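Local coordinates for citrate synthase (Thermotoga maritima, PDB 2P2W), which probably catalyses the condensation of oxaloacetate with acetyl-CoA and water to give citrate and CoA, feeding the tricarboxylic acid cycle, at residues Leu88-Val93 and Gly311-Met316; His147-Tyr152 and Glu161-Leu166; Ser168-Leu173 and Ala322-Val327; Phe262-Leu267 and Asp300-Val305. All coordinates share one frame; numbering follows the deposited sequence.

Interaction 1 of 4, residues Leu88-Val93 and Gly311-Met316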
loop_
_atom_site.group_PDB
_atom_site.type_symbol
_atom_site.label_atom_id
_atom_site.label_comp_id
_atom_site.label_asym_id
_atom_site.label_seq_id
_atom_site.Cartn_x
_atom_site.Cartn_y
_atom_site.Cartn_z
ATOM N N LEU A 88 11.479 2.543 16.271
ATOM C CA LEU A 88 10.644 2.224 15.118
ATOM C C LEU A 88 11.399 1.376 14.098
ATOM O O LEU A 88 12.626 1.420 14.028
ATOM C CB LEU A 88 10.170 3.510 14.433
ATOM C CG LEU A 88 9.347 4.501 15.253
ATOM C CD1 LEU A 88 9.111 5.767 14.433
ATOM C CD2 LEU A 88 8.027 3.859 15.653
ATOM N N HIS A 89 10.656 0.602 13.313
ATOM C CA HIS A 89 11.253 -0.213 12.260
ATOM C C HIS A 89 11.517 0.783 11.127
ATOM O O HIS A 89 10.694 1.667 10.867
ATOM C CB HIS A 89 10.272 -1.304 11.811
ATOM C CG HIS A 89 10.843 -2.270 10.815
ATOM N ND1 HIS A 89 10.993 -1.963 9.479
ATOM C CD2 HIS A 89 11.291 -3.542 10.960
ATOM C CE1 HIS A 89 11.504 -3.004 8.844
ATOM N NE2 HIS A 89 11.693 -3.975 9.720
ATOM N N TYR A 90 12.656 0.653 10.456
ATOM C CA TYR A 90 13.000 1.588 9.384
ATOM C C TYR A 90 12.005 1.701 8.229
ATOM O O TYR A 90 11.846 2.782 7.660
ATOM C CB TYR A 90 14.410 1.282 8.871
ATOM C CG TYR A 90 15.472 1.750 9.839
ATOM C CD1 TYR A 90 15.932 3.068 9.810
ATOM C CD2 TYR A 90 15.963 0.903 10.834
ATOM C CE1 TYR A 90 16.853 3.533 10.747
ATOM C CE2 TYR A 90 16.883 1.360 11.780
ATOM C CZ TYR A 90 17.321 2.677 11.728
ATOM O OH TYR A 90 18.215 3.145 12.666
ATOM N N ILE A 91 11.330 0.610 7.878
ATOM C CA ILE A 91 10.341 0.680 6.804
ATOM C C ILE A 91 9.230 1.647 7.227
ATOM O O ILE A 91 8.731 2.435 6.414
ATOM C CB ILE A 91 9.714 -0.711 6.500
ATOM C CG1 ILE A 91 10.715 -1.593 5.742
ATOM C CG2 ILE A 91 8.427 -0.542 5.682
ATOM C CD1 ILE A 91 11.062 -1.104 4.334
ATOM N N ASP A 92 8.846 1.589 8.502
ATOM C CA ASP A 92 7.800 2.469 9.015
ATOM C C ASP A 92 8.273 3.919 9.037
ATOM O O ASP A 92 7.493 4.840 8.788
ATOM C CB ASP A 92 7.365 2.038 10.419
ATOM C CG ASP A 92 6.582 0.735 10.407
ATOM O OD1 ASP A 92 6.047 0.380 9.336
ATOM O OD2 ASP A 92 6.493 0.075 11.461
ATOM N N VAL A 93 9.553 4.114 9.338
ATOM C CA VAL A 93 10.137 5.449 9.368
ATOM C C VAL A 93 9.993 6.070 7.979
ATOM O O VAL A 93 9.614 7.239 7.843
ATOM C CB VAL A 93 11.635 5.386 9.762
ATOM C CG1 VAL A 93 12.285 6.749 9.589
ATOM C CG2 VAL A 93 11.759 4.927 11.212
ATOM N N GLY A 311 27.919 -3.909 8.569
ATOM C CA GLY A 311 27.706 -3.140 9.809
ATOM C C GLY A 311 26.308 -2.460 9.924
ATOM O O GLY A 311 26.135 -1.609 10.787
ATOM N N PHE A 312 25.331 -2.826 9.098
ATOM C CA PHE A 312 24.004 -2.222 9.195
ATOM C C PHE A 312 23.093 -2.973 10.162
ATOM O O PHE A 312 23.196 -4.191 10.301
ATOM C CB PHE A 312 23.331 -2.173 7.820
ATOM C CG PHE A 312 23.977 -1.217 6.864
ATOM C CD1 PHE A 312 23.580 0.114 6.827
ATOM C CD2 PHE A 312 25.002 -1.634 6.024
ATOM C CE1 PHE A 312 24.197 1.023 5.967
ATOM C CE2 PHE A 312 25.629 -0.731 5.155
ATOM C CZ PHE A 312 25.223 0.599 5.130
ATOM N N PRO A 313 22.191 -2.248 10.849
ATOM C CA PRO A 313 21.253 -2.853 11.803
ATOM C C PRO A 313 20.295 -3.774 11.048
ATOM O O PRO A 313 19.847 -3.440 9.953
ATOM C CB PRO A 313 20.513 -1.648 12.388
ATOM C CG PRO A 313 20.976 -0.359 11.793
ATOM C CD PRO A 313 22.018 -0.786 10.800
ATOM N N ARG A 314 19.972 -4.917 11.638
ATOM C CA ARG A 314 19.081 -5.885 11.005
ATOM C C ARG A 314 17.701 -5.308 10.653
ATOM O O ARG A 314 17.082 -5.676 9.662
ATOM C CB ARG A 314 18.943 -7.094 11.932
ATOM C CG ARG A 314 20.275 -7.830 12.084
ATOM C CD ARG A 314 20.158 -9.134 12.881
ATOM N NE ARG A 314 21.446 -9.837 12.857
ATOM C CZ ARG A 314 21.536 -11.024 13.483
ATOM N NH1 ARG A 314 20.487 -11.533 14.104
ATOM N NH2 ARG A 314 22.691 -11.696 13.453
ATOM N N ASN A 315 17.192 -4.404 11.512
ATOM C CA ASN A 315 15.864 -3.863 11.232
ATOM C C ASN A 315 15.885 -2.753 10.171
ATOM O O ASN A 315 14.910 -2.043 9.946
ATOM C CB ASN A 315 15.200 -3.407 12.541
ATOM C CG ASN A 315 15.843 -2.149 13.063
ATOM O OD1 ASN A 315 17.029 -1.896 12.875
ATOM N ND2 ASN A 315 15.027 -1.355 13.777
ATOM N N MET A 316 17.066 -2.604 9.516
ATOM C CA MET A 316 17.172 -1.695 8.376
ATOM C C MET A 316 17.361 -2.452 7.043
ATOM O O MET A 316 17.346 -1.868 5.962
ATOM C CB MET A 316 18.349 -0.727 8.604
ATOM C CG MET A 316 18.368 0.416 7.583
ATOM S SD MET A 316 19.931 1.308 7.553
ATOM C CE MET A 316 19.706 2.263 9.062
HETATM O O HOH W 1 14.832 1.082 15.562
#
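Met316 lies over one face of the Tyr90 ring, a Met-aromatic contact that ties the first turn of helix 90-98 to the loop leading into helix 317-337. The methyl does the touching: Met316 CE sits 3.7 Å from the centroid of the Tyr90 ring, shifted toward CE1 and CZ, while Met316 SD stands 4.9 Å from that centroid, almost on the ring normal. With its CG anti to the backbone N (chi1 -169°), the Met316 chain passes above the ring, and the bend at chi3 (-76°) turns CE down onto it.

A second group of contacts sets oxygens beside rings. Asn315 O approaches the Tyr90 edge in plane, 3.3 Å from Tyr90 CD2, and Asn315 OD1 is 3.4 Å from Tyr90 CE2, the amide turned 79° against the ring. The same backbone oxygen also lies over the centre of the His89 imidazole, 3.7 Å above its plane. A leucine in place of Tyr90 would probably deprive the Met316 methyl of its flat support and leave Asn315 O without the ring edge it approaches. Tyr129 adds an edge-to-face ring contact to Tyr90.

The hydrogen bonds fix the surroundings. His89 is the N-cap of helix 90-98, its ND1 accepting from Ile91 N at 3.0 Å, and NE2 bonds to Glu216, so both ring nitrogens are engaged and the imidazole is held under the carbonyl. One water joins the two segments, donating to Leu88 O at 2.7 Å and accepting from Asn315 ND2 at 3.0 Å.

Interaction 2 of 4, residues His147-Tyr152 and Glu161-Leu166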
loop_
_atom_site.group_PDB
_atom_site.type_symbol
_atom_site.label_atom_id
_atom_site.label_comp_id
_atom_site.label_asym_id
_atom_site.label_seq_id
_atom_site.Cartn_x
_atom_site.Cartn_y
_atom_site.Cartn_z
ATOM N N HIS A 147 25.695 9.059 -4.304
ATOM C CA HIS A 147 24.505 8.602 -3.580
ATOM C C HIS A 147 24.827 7.560 -2.501
ATOM O O HIS A 147 24.400 7.695 -1.352
ATOM C CB HIS A 147 23.491 8.018 -4.575
ATOM C CG HIS A 147 22.133 7.762 -3.994
ATOM N ND1 HIS A 147 21.316 8.772 -3.528
ATOM C CD2 HIS A 147 21.435 6.613 -3.832
ATOM C CE1 HIS A 147 20.173 8.254 -3.107
ATOM N NE2 HIS A 147 20.220 6.947 -3.281
ATOM N N VAL A 148 25.578 6.526 -2.870
ATOM C CA VAL A 148 25.932 5.461 -1.930
ATOM C C VAL A 148 27.039 5.891 -0.957
ATOM O O VAL A 148 26.961 5.605 0.238
ATOM C CB VAL A 148 26.358 4.183 -2.689
ATOM C CG1 VAL A 148 26.689 3.068 -1.706
ATOM C CG2 VAL A 148 25.236 3.743 -3.624
ATOM N N GLU A 149 28.065 6.571 -1.463
ATOM C CA GLU A 149 29.151 7.055 -0.604
ATOM C C GLU A 149 28.545 7.906 0.502
ATOM O O GLU A 149 28.875 7.763 1.681
ATOM C CB GLU A 149 30.117 7.947 -1.391
ATOM C CG GLU A 149 31.206 7.231 -2.143
ATOM C CD GLU A 149 32.094 8.196 -2.911
ATOM O OE1 GLU A 149 31.664 9.350 -3.164
ATOM O OE2 GLU A 149 33.221 7.795 -3.272
ATOM N N ASN A 150 27.659 8.808 0.099
ATOM C CA ASN A 150 27.018 9.710 1.038
ATOM C C ASN A 150 26.164 9.004 2.078
ATOM O O ASN A 150 26.106 9.430 3.237
ATOM C CB ASN A 150 26.155 10.725 0.302
ATOM C CG ASN A 150 25.469 11.672 1.252
ATOM O OD1 ASN A 150 26.110 12.500 1.903
ATOM N ND2 ASN A 150 24.147 11.574 1.319
ATOM N N PHE A 151 25.479 7.943 1.669
ATOM C CA PHE A 151 24.650 7.208 2.612
ATOM C C PHE A 151 25.550 6.638 3.697
ATOM O O PHE A 151 25.278 6.779 4.890
ATOM C CB PHE A 151 23.903 6.073 1.909
ATOM C CG PHE A 151 23.155 5.171 2.849
ATOM C CD1 PHE A 151 22.359 5.704 3.858
ATOM C CD2 PHE A 151 23.245 3.788 2.726
ATOM C CE1 PHE A 151 21.661 4.874 4.736
ATOM C CE2 PHE A 151 22.550 2.944 3.598
ATOM C CZ PHE A 151 21.757 3.490 4.604
ATOM N N TYR A 152 26.638 6.011 3.272
ATOM C CA TYR A 152 27.576 5.413 4.208
ATOM C C TYR A 152 28.161 6.472 5.144
ATOM O O TYR A 152 28.341 6.229 6.339
ATOM C CB TYR A 152 28.693 4.716 3.439
ATOM C CG TYR A 152 29.493 3.741 4.271
ATOM C CD1 TYR A 152 29.092 2.410 4.402
ATOM C CD2 TYR A 152 30.650 4.151 4.929
ATOM C CE1 TYR A 152 29.833 1.510 5.170
ATOM C CE2 TYR A 152 31.394 3.266 5.698
ATOM C CZ TYR A 152 30.984 1.949 5.814
ATOM O OH TYR A 152 31.735 1.076 6.566
ATOM N N GLU A 161 36.256 1.336 1.429
ATOM C CA GLU A 161 36.200 0.610 0.164
ATOM C C GLU A 161 34.988 -0.319 0.086
ATOM O O GLU A 161 34.516 -0.649 -1.004
ATOM C CB GLU A 161 37.481 -0.208 -0.016
ATOM C CG GLU A 161 37.536 -1.023 -1.296
ATOM C CD GLU A 161 38.660 -2.041 -1.288
ATOM O OE1 GLU A 161 38.938 -2.612 -0.210
ATOM O OE2 GLU A 161 39.264 -2.269 -2.358
ATOM N N LYS A 162 34.495 -0.741 1.246
ATOM C CA LYS A 162 33.339 -1.629 1.322
ATOM C C LYS A 162 32.128 -1.019 0.623
ATOM O O LYS A 162 31.174 -1.719 0.275
ATOM C CB LYS A 162 33.005 -1.918 2.788
ATOM C CG LYS A 162 33.819 -3.062 3.385
ATOM C CD LYS A 162 34.165 -2.819 4.851
ATOM C CE LYS A 162 33.052 -2.102 5.598
ATOM N NZ LYS A 162 32.982 -2.541 7.024
ATOM N N ILE A 163 32.175 0.294 0.427
ATOM C CA ILE A 163 31.097 1.017 -0.233
ATOM C C ILE A 163 30.764 0.411 -1.597
ATOM O O ILE A 163 29.596 0.320 -1.976
ATOM C CB ILE A 163 31.473 2.511 -0.397
ATOM C CG1 ILE A 163 31.482 3.187 0.980
ATOM C CG2 ILE A 163 30.498 3.207 -1.337
ATOM C CD1 ILE A 163 32.018 4.616 0.977
ATOM N N ARG A 164 31.791 -0.011 -2.327
ATOM C CA ARG A 164 31.627 -0.622 -3.644
ATOM C C ARG A 164 30.719 -1.857 -3.597
ATOM O O ARG A 164 29.927 -2.113 -4.495
ATOM C CB ARG A 164 33.011 -1.014 -4.165
ATOM C CG ARG A 164 33.894 0.203 -4.443
ATOM C CD ARG A 164 35.171 -0.178 -5.200
ATOM N NE ARG A 164 36.071 0.975 -5.305
ATOM C CZ ARG A 164 35.931 1.771 -6.380
ATOM N NH1 ARG A 164 35.006 1.508 -7.286
ATOM N NH2 ARG A 164 36.731 2.832 -6.525
ATOM N N LEU A 165 30.867 -2.645 -2.535
ATOM C CA LEU A 165 30.081 -3.864 -2.377
ATOM C C LEU A 165 28.613 -3.496 -2.148
ATOM O O LEU A 165 27.709 -4.122 -2.706
ATOM C CB LEU A 165 30.618 -4.686 -1.199
ATOM C CG LEU A 165 32.131 -4.948 -1.209
ATOM C CD1 LEU A 165 32.498 -5.850 -0.035
ATOM C CD2 LEU A 165 32.550 -5.577 -2.534
ATOM N N LEU A 166 28.381 -2.477 -1.327
ATOM C CA LEU A 166 27.024 -2.020 -1.046
ATOM C C LEU A 166 26.375 -1.486 -2.320
ATOM O O LEU A 166 25.198 -1.735 -2.574
ATOM C CB LEU A 166 27.034 -0.920 0.024
ATOM C CG LEU A 166 25.674 -0.285 0.345
ATOM C CD1 LEU A 166 24.697 -1.363 0.781
ATOM C CD2 LEU A 166 25.830 0.765 1.437
#
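A pair of successive helices, 147-156 and 163-173, folds together at the short loop between them, and the joint is made by Ile163 of the second helix lying among Val148, Glu149 and Tyr152 of the first. The branches of Ile163 divide the contact, with some overlap. Its CG1, set anti to the carbonyl carbon (chi1 -70°), rests over one face of the Tyr152 ring, 4.3 Å from the centroid and 25° off the normal; the nearest ring atom is Tyr152 CG, 3.9 Å from Ile163 CG1. The other branch, CG2, meets Val148 CG1 at 3.8 Å, the two side chains sliding past each other in opposite directions. At the end of the longer branch, Ile163 CD1 reaches the first helix's backbone, 4.1 Å from Glu149 CA.

This is packing of two consecutive helices within the mainly alpha-helical fold of citrate synthase, and one turn further along it is continued by Leu166. Leu166 CD2 lies 4.0 Å from Val148 CG1 and comes in at the edge of the Phe151 ring, near its plane, 4.2 Å from Phe151 CD2. Phe151 in turn packs on Pro123 and Leu126, so that helix 110-133 adjoins the contact on that side.

At Lys162 the character changes. The Lys162 chain, bent at chi2, chi3 and chi4, brings its CE to 3.6 Å from Tyr152 OH. Glu149 uses its aliphatic CG against Ile163, while its OE1 accepts from the backbone N of Ser146 and its OE2 makes a long, weak ion pair with Arg159.

Interaction 3 of 4, residues Ser168-Leu173 and Ala322-Val327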
loop_
_atom_site.group_PDB
_atom_site.type_symbol
_atom_site.label_atom_id
_atom_site.label_comp_id
_atom_site.label_asym_id
_atom_site.label_seq_id
_atom_site.Cartn_x
_atom_site.Cartn_y
_atom_site.Cartn_z
ATOM N N SER A 168 27.029 -2.355 -5.455
ATOM C CA SER A 168 26.691 -3.479 -6.328
ATOM C C SER A 168 25.389 -4.113 -5.838
ATOM O O SER A 168 24.523 -4.473 -6.635
ATOM C CB SER A 168 27.804 -4.536 -6.320
ATOM O OG SER A 168 28.965 -4.072 -6.983
ATOM N N ALA A 169 25.256 -4.240 -4.519
ATOM C CA ALA A 169 24.055 -4.827 -3.926
ATOM C C ALA A 169 22.811 -4.015 -4.272
ATOM O O ALA A 169 21.775 -4.578 -4.638
ATOM C CB ALA A 169 24.211 -4.925 -2.411
ATOM N N PHE A 170 22.899 -2.693 -4.150
ATOM C CA PHE A 170 21.749 -1.853 -4.475
ATOM C C PHE A 170 21.332 -2.058 -5.931
ATOM O O PHE A 170 20.151 -2.237 -6.232
ATOM C CB PHE A 170 22.065 -0.373 -4.253
ATOM C CG PHE A 170 22.039 0.053 -2.812
ATOM C CD1 PHE A 170 21.118 -0.491 -1.921
ATOM C CD2 PHE A 170 22.893 1.059 -2.364
ATOM C CE1 PHE A 170 21.043 -0.036 -0.606
ATOM C CE2 PHE A 170 22.829 1.521 -1.053
ATOM C CZ PHE A 170 21.900 0.973 -0.170
ATOM N N ILE A 171 22.308 -2.028 -6.831
ATOM C CA ILE A 171 22.036 -2.208 -8.249
ATOM C C ILE A 171 21.300 -3.528 -8.502
ATOM O O ILE A 171 20.330 -3.570 -9.256
ATOM C CB ILE A 171 23.352 -2.165 -9.068
ATOM C CG1 ILE A 171 23.993 -0.781 -8.932
ATOM C CG2 ILE A 171 23.078 -2.490 -10.531
ATOM C CD1 ILE A 171 25.370 -0.666 -9.562
ATOM N N LEU A 172 21.752 -4.598 -7.857
ATOM C CA LEU A 172 21.118 -5.906 -8.018
ATOM C C LEU A 172 19.665 -5.926 -7.526
ATOM O O LEU A 172 18.851 -6.712 -8.011
ATOM C CB LEU A 172 21.900 -6.975 -7.248
ATOM C CG LEU A 172 23.285 -7.364 -7.763
ATOM C CD1 LEU A 172 23.959 -8.304 -6.767
ATOM C CD2 LEU A 172 23.143 -8.030 -9.118
ATOM N N LEU A 173 19.349 -5.056 -6.570
ATOM C CA LEU A 173 18.015 -5.000 -5.978
ATOM C C LEU A 173 17.081 -3.914 -6.513
ATOM O O LEU A 173 15.941 -3.812 -6.071
ATOM C CB LEU A 173 18.143 -4.816 -4.460
ATOM C CG LEU A 173 18.868 -5.907 -3.669
ATOM C CD1 LEU A 173 19.252 -5.376 -2.287
ATOM C CD2 LEU A 173 17.966 -7.129 -3.547
ATOM N N ALA A 322 14.646 -1.408 -0.061
ATOM C CA ALA A 322 13.776 -0.350 -0.575
ATOM C C ALA A 322 14.542 0.840 -1.158
ATOM O O ALA A 322 14.119 1.440 -2.147
ATOM C CB ALA A 322 12.833 0.132 0.533
ATOM N N THR A 323 15.662 1.181 -0.532
ATOM C CA THR A 323 16.490 2.296 -0.979
ATOM C C THR A 323 16.840 2.112 -2.449
ATOM O O THR A 323 16.973 3.082 -3.200
ATOM C CB THR A 323 17.775 2.383 -0.127
ATOM O OG1 THR A 323 17.417 2.705 1.222
ATOM C CG2 THR A 323 18.719 3.450 -0.665
ATOM N N ALA A 324 16.981 0.857 -2.855
ATOM C CA ALA A 324 17.289 0.547 -4.241
ATOM C C ALA A 324 16.014 0.305 -5.048
ATOM O O ALA A 324 15.810 0.917 -6.095
ATOM C CB ALA A 324 18.189 -0.682 -4.316
ATOM N N ARG A 325 15.154 -0.577 -4.546
ATOM C CA ARG A 325 13.939 -0.960 -5.286
ATOM C C ARG A 325 12.963 0.213 -5.532
ATOM O O ARG A 325 12.104 0.168 -6.403
ATOM C CB ARG A 325 13.234 -2.068 -4.501
ATOM C CG ARG A 325 11.984 -2.581 -5.215
ATOM C CD ARG A 325 12.276 -2.993 -6.662
ATOM N NE ARG A 325 13.275 -4.065 -6.703
ATOM C CZ ARG A 325 12.844 -5.317 -6.455
ATOM N NH1 ARG A 325 11.571 -5.542 -6.190
ATOM N NH2 ARG A 325 13.714 -6.331 -6.483
ATOM N N VAL A 326 13.092 1.317 -4.796
ATOM C CA VAL A 326 12.216 2.459 -5.030
ATOM C C VAL A 326 12.373 2.921 -6.482
ATOM O O VAL A 326 11.428 3.440 -7.083
ATOM C CB VAL A 326 12.522 3.632 -4.048
ATOM C CG1 VAL A 326 13.916 4.181 -4.291
ATOM C CG2 VAL A 326 11.471 4.724 -4.199
ATOM N N VAL A 327 13.566 2.717 -7.046
ATOM C CA VAL A 327 13.834 3.078 -8.438
ATOM C C VAL A 327 12.940 2.234 -9.353
ATOM O O VAL A 327 12.286 2.754 -10.262
ATOM C CB VAL A 327 15.319 2.819 -8.814
ATOM C CG1 VAL A 327 15.560 3.163 -10.281
ATOM C CG2 VAL A 327 16.234 3.652 -7.926
HETATM O O HOH W 2 16.224 -6.800 -8.262
#
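Arg325 reaches across from helix 317-337 to the backbone of Leu173. Its CG stands anti to the backbone N, and two successive bends, chi2 53° and chi3 60°, curl the chain so that NE donates to Leu173 O at 2.8 Å. The bond is noticeably bent (141° at the hydrogen), the oxygen lying near the guanidinium edge but tilted out of its plane. Arg325 NH2 also donates to a water, 3.1 Å away, which in turn donates to Leu172 O at 2.6 Å.

These bonds lie in what is probably the active-site region of citrate synthase: the same NH2 hydrogen-bonds a citrate anion, probably from the crystallisation liquor, and the predicted catalytic residues His250 and Asp300 are close by. A methionine in place of Arg325 would probably leave the Leu173 carbonyl without its donor and the citrate carboxylate without this partner.

Beneath the polar layer, Ala324 lets the helices come close, its CB 3.2 Å from Phe170 O. Phe170, its CG anti to the carbonyl carbon, brings CD1 to 3.8 Å from Ala324 CB, and its far end, CZ, to 4.1 Å from Thr323 CG2. Thr323 turns that methyl to the ring while its OG1 bonds to Ala319 O.

Interaction 4 of 4, residues Phe262-Leu267 and Asp300-Val305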
loop_
_atom_site.group_PDB
_atom_site.type_symbol
_atom_site.label_atom_id
_atom_site.label_comp_id
_atom_site.label_asym_id
_atom_site.label_seq_id
_atom_site.Cartn_x
_atom_site.Cartn_y
_atom_site.Cartn_z
ATOM N N PHE A 262 25.648 -13.661 -7.505
ATOM C CA PHE A 262 26.569 -12.533 -7.506
ATOM C C PHE A 262 26.985 -12.190 -6.072
ATOM O O PHE A 262 28.176 -12.091 -5.772
ATOM C CB PHE A 262 25.914 -11.313 -8.181
ATOM C CG PHE A 262 26.854 -10.158 -8.407
ATOM C CD1 PHE A 262 27.332 -9.404 -7.336
ATOM C CD2 PHE A 262 27.269 -9.826 -9.693
ATOM C CE1 PHE A 262 28.207 -8.339 -7.543
ATOM C CE2 PHE A 262 28.146 -8.762 -9.915
ATOM C CZ PHE A 262 28.616 -8.017 -8.839
ATOM N N LEU A 263 26.006 -12.016 -5.188
ATOM C CA LEU A 263 26.301 -11.682 -3.798
ATOM C C LEU A 263 27.035 -12.799 -3.060
ATOM O O LEU A 263 27.804 -12.530 -2.143
ATOM C CB LEU A 263 25.017 -11.312 -3.046
ATOM C CG LEU A 263 24.350 -10.015 -3.524
ATOM C CD1 LEU A 263 23.093 -9.761 -2.714
ATOM C CD2 LEU A 263 25.321 -8.848 -3.380
ATOM N N LYS A 264 26.799 -14.050 -3.442
ATOM C CA LYS A 264 27.507 -15.143 -2.788
ATOM C C LYS A 264 28.995 -15.004 -3.109
ATOM O O LYS A 264 29.850 -15.235 -2.252
ATOM C CB LYS A 264 27.005 -16.506 -3.272
ATOM C CG LYS A 264 27.617 -17.665 -2.498
ATOM C CD LYS A 264 27.187 -19.014 -3.045
ATOM C CE LYS A 264 27.808 -20.142 -2.227
ATOM N NZ LYS A 264 27.468 -21.472 -2.798
ATOM N N ARG A 265 29.299 -14.609 -4.343
ATOM C CA ARG A 265 30.686 -14.436 -4.753
ATOM C C ARG A 265 31.309 -13.265 -3.997
ATOM O O ARG A 265 32.471 -13.321 -3.593
ATOM C CB ARG A 265 30.776 -14.192 -6.265
ATOM C CG ARG A 265 32.211 -14.061 -6.766
ATOM C CD ARG A 265 32.305 -14.021 -8.291
ATOM N NE ARG A 265 31.632 -12.859 -8.865
ATOM C CZ ARG A 265 30.410 -12.877 -9.391
ATOM N NH1 ARG A 265 29.708 -14.004 -9.425
ATOM N NH2 ARG A 265 29.891 -11.763 -9.887
ATOM N N VAL A 266 30.534 -12.202 -3.812
ATOM C CA VAL A 266 31.014 -11.030 -3.085
ATOM C C VAL A 266 31.459 -11.449 -1.686
ATOM O O VAL A 266 32.558 -11.110 -1.239
ATOM C CB VAL A 266 29.903 -9.970 -2.961
ATOM C CG1 VAL A 266 30.324 -8.880 -1.989
ATOM C CG2 VAL A 266 29.597 -9.381 -4.334
ATOM N N LEU A 267 30.598 -12.191 -0.998
ATOM C CA LEU A 267 30.906 -12.660 0.347
ATOM C C LEU A 267 32.096 -13.621 0.346
ATOM O O LEU A 267 32.958 -13.559 1.225
ATOM C CB LEU A 267 29.678 -13.341 0.953
ATOM C CG LEU A 267 28.524 -12.381 1.273
ATOM C CD1 LEU A 267 27.242 -13.157 1.570
ATOM C CD2 LEU A 267 28.917 -11.516 2.458
ATOM N N ASP A 300 17.628 -12.765 -0.913
ATOM C CA ASP A 300 17.536 -12.465 0.520
ATOM C C ASP A 300 18.528 -13.233 1.400
ATOM O O ASP A 300 18.908 -12.758 2.473
ATOM C CB ASP A 300 16.122 -12.740 1.052
ATOM C CG ASP A 300 15.052 -11.914 0.356
ATOM O OD1 ASP A 300 15.340 -10.761 -0.028
ATOM O OD2 ASP A 300 13.913 -12.417 0.216
ATOM N N LEU A 301 18.929 -14.422 0.960
ATOM C CA LEU A 301 19.857 -15.235 1.742
ATOM C C LEU A 301 21.216 -14.565 1.907
ATOM O O LEU A 301 21.753 -14.498 3.012
ATOM C CB LEU A 301 20.049 -16.618 1.095
ATOM C CG LEU A 301 20.936 -17.615 1.862
ATOM C CD1 LEU A 301 20.269 -17.987 3.184
ATOM C CD2 LEU A 301 21.166 -18.864 1.020
ATOM N N TYR A 302 21.770 -14.059 0.811
ATOM C CA TYR A 302 23.081 -13.434 0.863
ATOM C C TYR A 302 23.103 -11.923 1.018
ATOM O O TYR A 302 24.083 -11.372 1.520
ATOM C CB TYR A 302 23.890 -13.863 -0.360
ATOM C CG TYR A 302 24.157 -15.350 -0.366
ATOM C CD1 TYR A 302 24.900 -15.946 0.658
ATOM C CD2 TYR A 302 23.650 -16.167 -1.376
ATOM C CE1 TYR A 302 25.127 -17.315 0.677
ATOM C CE2 TYR A 302 23.873 -17.540 -1.370
ATOM C CZ TYR A 302 24.610 -18.109 -0.341
ATOM O OH TYR A 302 24.820 -19.468 -0.327
ATOM N N SER A 303 22.048 -11.240 0.589
ATOM C CA SER A 303 22.020 -9.792 0.752
ATOM C C SER A 303 22.019 -9.495 2.252
ATOM O O SER A 303 22.710 -8.583 2.713
ATOM C CB SER A 303 20.771 -9.183 0.105
ATOM O OG SER A 303 19.598 -9.555 0.804
ATOM N N SER A 304 21.251 -10.277 3.007
ATOM C CA SER A 304 21.170 -10.089 4.454
ATOM C C SER A 304 22.531 -10.301 5.113
ATOM O O SER A 304 22.924 -9.536 5.995
ATOM C CB SER A 304 20.140 -11.044 5.074
ATOM O OG SER A 304 20.536 -12.399 4.953
ATOM N N VAL A 305 23.254 -11.334 4.686
ATOM C CA VAL A 305 24.571 -11.602 5.262
ATOM C C VAL A 305 25.535 -10.458 4.935
ATOM O O VAL A 305 26.306 -10.021 5.792
ATOM C CB VAL A 305 25.148 -12.950 4.751
ATOM C CG1 VAL A 305 26.567 -13.150 5.280
ATOM C CG2 VAL A 305 24.261 -14.102 5.232
#
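Lys264 and Tyr302 lie side by side and point the same way, the fully extended lysine chain running along one face of the ring. Lys264 CB makes the CH-pi contact, 3.9 Å from the Tyr302 ring centroid and 16° off its normal, and farther out Lys264 CE is 3.6 Å from Tyr302 OH. Leu301 CD2 covers the opposite face, so aliphatic carbons cover both faces, which restricts rotation of the ring. Both polar ends look to Glu284: Tyr302 OH hydrogen-bonds it, whereas Lys264 NZ has a long, weak ion pair with the same carboxylate.

The apolar contacts come from two leucines one turn apart. Leu263 CB meets Tyr302 CB at 3.9 Å, and Leu263 CD1 slips in against the backbone, 3.6 Å from Ser303 CA. Leu267 CD1 is wedged between Tyr302 and Val305, 3.8 Å from Tyr302 CD1 and equally 3.8 Å from Val305 CG1.

Within helix 299-309, Ser304 OG donates to Asp300 O at 3.0 Å, in the carbonyl plane, adding a second donor to a carbonyl that the backbone N of Ser304 reaches only weakly.

Helices 258-270 and 299-309 thus run roughly alongside, their segment axes 8.8 Å apart and inclined by 35°. Such a packed pair belongs to the helical core of citrate synthase, where Asp300, a predicted active-site residue, turns away from this interface.

How the interactions relate
Interactions 2, 3 and 4 are buried helix packing, whereas interaction 1, built partly on a loop, is only partly buried. Interactions 1 and 3 each have a bridging water, while 2 and 4 rest on apolar and CH-pi packing. Interaction 3 lies nearest the centre of the chain and alone has a direct hydrogen bond between its segments, in keeping with its place beside the citrate. Helix 163-173 serves both interactions 2 and 3, and Phe170 touches Val148 and Phe151 there. On another flank, Leu172 packs on Phe262 and Leu263, joining interaction 3 to interaction 4. Phe312, from the loop of interaction 1, packs on Phe151 and Leu166 and so joins interactions 1 and 2.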